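Local coordinates for esterase family protein (Staphylococcus aureus, PDB 7L0A) that probably hydrolyses S-formylglutathione to formate and glutathione, as a serine esterase of the alpha/beta-hydrolase superfamily, at residues R120-M130 / D144-V155. Sequence-based numbering, arbitrary orientation.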
loop_
_atom_site.group_PDB
_atom_site.type_symbol
_atom_site.label_atom_id
_atom_site.label_comp_id
_atom_site.label_asym_id
_atom_site.label_seq_id
_atom_site.Cartn_x
_atom_site.Cartn_y
_atom_site.Cartn_z
ATOM N N ARG B 120 -14.729 3.717 -16.036
ATOM C CA ARG B 120 -15.985 3.687 -15.294
ATOM C C ARG B 120 -16.527 2.272 -15.152
ATOM O O ARG B 120 -16.998 1.890 -14.066
ATOM C CB ARG B 120 -17.010 4.585 -15.995
ATOM C CG ARG B 120 -18.402 4.519 -15.386
ATOM C CD ARG B 120 -19.366 5.498 -16.071
ATOM N NE ARG B 120 -20.584 5.615 -15.282
ATOM C CZ ARG B 120 -21.655 4.844 -15.421
ATOM N NH1 ARG B 120 -21.696 3.886 -16.346
ATOM N NH2 ARG B 120 -22.716 5.049 -14.636
ATOM N N ASP B 121 -16.492 1.490 -16.240
ATOM C CA ASP B 121 -17.083 0.158 -16.201
ATOM C C ASP B 121 -16.375 -0.762 -15.226
ATOM O O ASP B 121 -16.909 -1.826 -14.887
ATOM C CB ASP B 121 -17.054 -0.492 -17.590
ATOM C CG ASP B 121 -18.176 -0.016 -18.480
ATOM O OD1 ASP B 121 -19.063 0.726 -17.993
ATOM O OD2 ASP B 121 -18.172 -0.381 -19.673
ATOM N N ASP B 122 -15.168 -0.392 -14.770
ATOM C CA ASP B 122 -14.375 -1.213 -13.864
ATOM C C ASP B 122 -14.359 -0.688 -12.435
ATOM O O ASP B 122 -13.597 -1.188 -11.610
ATOM C CB ASP B 122 -12.924 -1.321 -14.359
ATOM C CG ASP B 122 -12.782 -2.021 -15.686
ATOM O OD1 ASP B 122 -13.556 -2.964 -15.995
ATOM O OD2 ASP B 122 -11.859 -1.628 -16.440
ATOM N N ASN B 123 -15.166 0.320 -12.112
ATOM C CA ASN B 123 -15.139 0.936 -10.798
ATOM C C ASN B 123 -16.510 0.938 -10.140
ATOM O O ASN B 123 -17.508 1.355 -10.757
ATOM C CB ASN B 123 -14.614 2.374 -10.893
ATOM C CG ASN B 123 -13.103 2.430 -10.962
ATOM O OD1 ASN B 123 -12.428 2.371 -9.922
ATOM N ND2 ASN B 123 -12.569 2.485 -12.162
ATOM N N PHE B 124 -16.527 0.502 -8.882
ATOM C CA PHE B 124 -17.746 0.290 -8.117
ATOM C C PHE B 124 -17.602 0.956 -6.759
ATOM O O PHE B 124 -16.502 1.241 -6.304
ATOM C CB PHE B 124 -18.032 -1.217 -7.972
ATOM C CG PHE B 124 -17.745 -2.015 -9.223
ATOM C CD1 PHE B 124 -18.390 -1.714 -10.412
ATOM C CD2 PHE B 124 -16.802 -3.031 -9.207
ATOM C CE1 PHE B 124 -18.118 -2.438 -11.575
ATOM C CE2 PHE B 124 -16.536 -3.755 -10.376
ATOM C CZ PHE B 124 -17.197 -3.450 -11.541
ATOM N N ILE B 125 -18.731 1.215 -6.109
ATOM C CA ILE B 125 -18.725 1.810 -4.778
ATOM C C ILE B 125 -19.842 1.160 -3.971
ATOM O O ILE B 125 -20.893 0.767 -4.497
ATOM C CB ILE B 125 -18.835 3.357 -4.872
ATOM C CG1 ILE B 125 -18.625 3.959 -3.481
ATOM C CG2 ILE B 125 -20.110 3.820 -5.571
ATOM C CD1 ILE B 125 -18.254 5.443 -3.495
ATOM N N ALA B 126 -19.566 0.969 -2.685
ATOM C CA ALA B 126 -20.510 0.310 -1.797
ATOM C C ALA B 126 -20.229 0.733 -0.376
ATOM O O ALA B 126 -19.129 1.202 -0.056
ATOM C CB ALA B 126 -20.422 -1.220 -1.899
ATOM N N GLY B 127 -21.207 0.520 0.499
ATOM C CA GLY B 127 -21.008 0.812 1.905
ATOM C C GLY B 127 -22.286 0.662 2.678
ATOM O O GLY B 127 -23.384 0.626 2.105
ATOM N N HIS B 128 -22.149 0.605 3.990
ATOM C CA HIS B 128 -23.318 0.431 4.848
ATOM C C HIS B 128 -23.517 1.584 5.820
ATOM O O HIS B 128 -22.569 2.224 6.299
ATOM C CB HIS B 128 -23.209 -0.887 5.631
ATOM C CG HIS B 128 -22.116 -0.910 6.656
ATOM N ND1 HIS B 128 -20.843 -1.373 6.371
ATOM C CD2 HIS B 128 -22.104 -0.572 7.969
ATOM C CE1 HIS B 128 -20.101 -1.295 7.460
ATOM N NE2 HIS B 128 -20.845 -0.830 8.443
ATOM N N SER B 129 -24.799 1.831 6.142
ATOM C CA SER B 129 -25.242 2.827 7.121
ATOM C C SER B 129 -24.746 4.200 6.675
ATOM O O SER B 129 -25.171 4.665 5.598
ATOM C CB SER B 129 -24.850 2.392 8.536
ATOM O OG SER B 129 -25.726 3.014 9.449
ATOM N N MET B 130 -23.904 4.905 7.433
ATOM C CA MET B 130 -23.402 6.166 6.878
ATOM C C MET B 130 -22.574 5.955 5.630
ATOM O O MET B 130 -22.483 6.859 4.788
ATOM C CB MET B 130 -22.604 6.967 7.905
ATOM C CG MET B 130 -23.495 7.693 8.886
ATOM S SD MET B 130 -24.667 8.851 8.169
ATOM C CE MET B 130 -23.592 9.917 7.210
ATOM N N ASP B 144 -20.449 9.514 -13.340
ATOM C CA ASP B 144 -19.550 9.241 -14.452
ATOM C C ASP B 144 -18.287 8.515 -14.015
ATOM O O ASP B 144 -17.481 8.125 -14.862
ATOM C CB ASP B 144 -19.185 10.550 -15.168
ATOM C CG ASP B 144 -18.472 11.544 -14.270
ATOM O OD1 ASP B 144 -18.527 11.402 -13.028
ATOM O OD2 ASP B 144 -17.861 12.490 -14.814
ATOM N N LYS B 145 -18.106 8.302 -12.716
ATOM C CA LYS B 145 -16.943 7.629 -12.164
ATOM C C LYS B 145 -17.208 6.169 -11.821
ATOM O O LYS B 145 -16.299 5.342 -11.932
ATOM C CB LYS B 145 -16.493 8.384 -10.905
ATOM C CG LYS B 145 -15.133 8.060 -10.342
ATOM C CD LYS B 145 -14.720 9.141 -9.318
ATOM C CE LYS B 145 -13.486 9.939 -9.770
ATOM N NZ LYS B 145 -13.749 11.330 -10.170
ATOM N N PHE B 146 -18.424 5.830 -11.435
ATOM C CA PHE B 146 -18.745 4.494 -10.954
ATOM C C PHE B 146 -19.845 3.892 -11.813
ATOM O O PHE B 146 -20.882 4.522 -12.035
ATOM C CB PHE B 146 -19.206 4.520 -9.502
ATOM C CG PHE B 146 -18.201 5.110 -8.560
ATOM C CD1 PHE B 146 -17.108 4.375 -8.149
ATOM C CD2 PHE B 146 -18.351 6.405 -8.096
ATOM C CE1 PHE B 146 -16.189 4.913 -7.296
ATOM C CE2 PHE B 146 -17.433 6.961 -7.234
ATOM C CZ PHE B 146 -16.346 6.199 -6.814
ATOM N N ALA B 147 -19.628 2.656 -12.265
ATOM C CA ALA B 147 -20.623 1.983 -13.083
ATOM C C ALA B 147 -21.742 1.392 -12.242
ATOM O O ALA B 147 -22.868 1.218 -12.743
ATOM C CB ALA B 147 -19.973 0.871 -13.897
ATOM N N LYS B 148 -21.440 1.056 -10.998
ATOM C CA LYS B 148 -22.358 0.334 -10.127
ATOM C C LYS B 148 -22.144 0.833 -8.706
ATOM O O LYS B 148 -21.007 1.124 -8.315
ATOM C CB LYS B 148 -22.150 -1.173 -10.175
ATOM C CG LYS B 148 -22.305 -1.748 -11.575
ATOM C CD LYS B 148 -22.101 -3.250 -11.573
ATOM C CE LYS B 148 -22.048 -3.772 -12.998
ATOM N NZ LYS B 148 -22.264 -5.242 -13.059
ATOM N N ALA B 149 -23.230 0.901 -7.936
ATOM C CA ALA B 149 -23.231 1.382 -6.555
ATOM C C ALA B 149 -24.155 0.498 -5.734
ATOM O O ALA B 149 -25.262 0.171 -6.186
ATOM C CB ALA B 149 -23.711 2.855 -6.501
ATOM N N VAL B 150 -23.718 0.133 -4.534
ATOM C CA VAL B 150 -24.436 -0.787 -3.666
ATOM C C VAL B 150 -24.576 -0.184 -2.269
ATOM O O VAL B 150 -23.737 -0.395 -1.375
ATOM C CB VAL B 150 -23.721 -2.149 -3.582
ATOM C CG1 VAL B 150 -24.527 -3.110 -2.735
ATOM C CG2 VAL B 150 -23.489 -2.741 -4.967
ATOM N N PRO B 151 -25.649 0.561 -2.011
ATOM C CA PRO B 151 -25.936 1.002 -0.636
ATOM C C PRO B 151 -26.517 -0.139 0.190
ATOM O O PRO B 151 -27.500 -0.767 -0.214
ATOM C CB PRO B 151 -26.975 2.133 -0.823
ATOM C CG PRO B 151 -26.934 2.467 -2.260
ATOM C CD PRO B 151 -26.534 1.210 -2.990
ATOM N N LEU B 152 -25.918 -0.381 1.345
ATOM C CA LEU B 152 -26.309 -1.435 2.275
ATOM C C LEU B 152 -26.860 -0.779 3.532
ATOM O O LEU B 152 -26.164 0.020 4.167
ATOM C CB LEU B 152 -25.108 -2.310 2.639
ATOM C CG LEU B 152 -24.369 -3.014 1.507
ATOM C CD1 LEU B 152 -23.183 -3.762 2.143
ATOM C CD2 LEU B 152 -25.256 -3.946 0.766
ATOM N N SER B 153 -28.068 -1.151 3.929
ATOM C CA SER B 153 -28.645 -0.672 5.182
ATOM C C SER B 153 -28.428 0.831 5.339
ATOM O O SER B 153 -28.010 1.309 6.409
ATOM C CB SER B 153 -28.031 -1.415 6.370
ATOM O OG SER B 153 -28.023 -2.817 6.124
ATOM N N ALA B 154 -28.736 1.570 4.263
ATOM C CA ALA B 154 -28.259 2.937 4.129
ATOM C C ALA B 154 -29.150 3.942 4.857
ATOM O O ALA B 154 -30.347 3.733 5.070
ATOM C CB ALA B 154 -28.151 3.331 2.654
ATOM N N VAL B 155 -28.501 5.026 5.270
ATOM C CA VAL B 155 -29.128 6.257 5.758
ATOM C C VAL B 155 -29.514 7.115 4.558
ATOM O O VAL B 155 -28.648 7.605 3.825
ATOM C CB VAL B 155 -28.143 6.989 6.680
ATOM C CG1 VAL B 155 -28.596 8.403 7.006
ATOM C CG2 VAL B 155 -27.898 6.203 7.973
HETATM O O HOH W 1 -23.421 1.179 -15.584
#
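Ile125 lies over one face of the Phe146 ring, its CB 4.0 Å from the ring centroid in a CH-pi contact. CG1 stands anti to the backbone N (chi1 -172°), and CD1 reaches the far rim of the ring at CZ. CG2 packs against both Phe146 CG and Ala149 CB. Phe138 of helix 130-141, the connecting helix of this beta-alpha-beta unit, also packs on Ile125, so that helix lies against this face. The other face carries Phe124, Ala126 and His128. There Phe124 and Lys148 run side by side, with Phe124 CD1 3.8 Å from Lys148 CB, and Lys148 NZ hydrogen-bonds to Met258 O. The extended Arg120 side chain runs along the loop 144-147 that leads into the second strand. Ala147 CA sits over the centre of one face of the Arg120 guanidinium, 3.8 Å above its plane. Arg120 NE hydrogen-bonds to Gly143 O, and a water joins NH1 to Ala147 O. Strands 123-128 and 148-152 are parallel. Ile125 N donates a hydrogen bond to Lys148 O and its O accepts from Val150 N. Gly127 N donates to Val150 O and its O accepts from Leu152 N (2.8 Å). Beyond them Ser129 N donates a hydrogen bond to Leu152 O (3.0 Å). Ser129, the predicted nucleophile, has a positive phi (59°), consistent with the nucleophile elbow of alpha/beta hydrolases. The contact thus fixes this turn's backbone to the neighbouring strand, while the Ser129 side chain approaches His242.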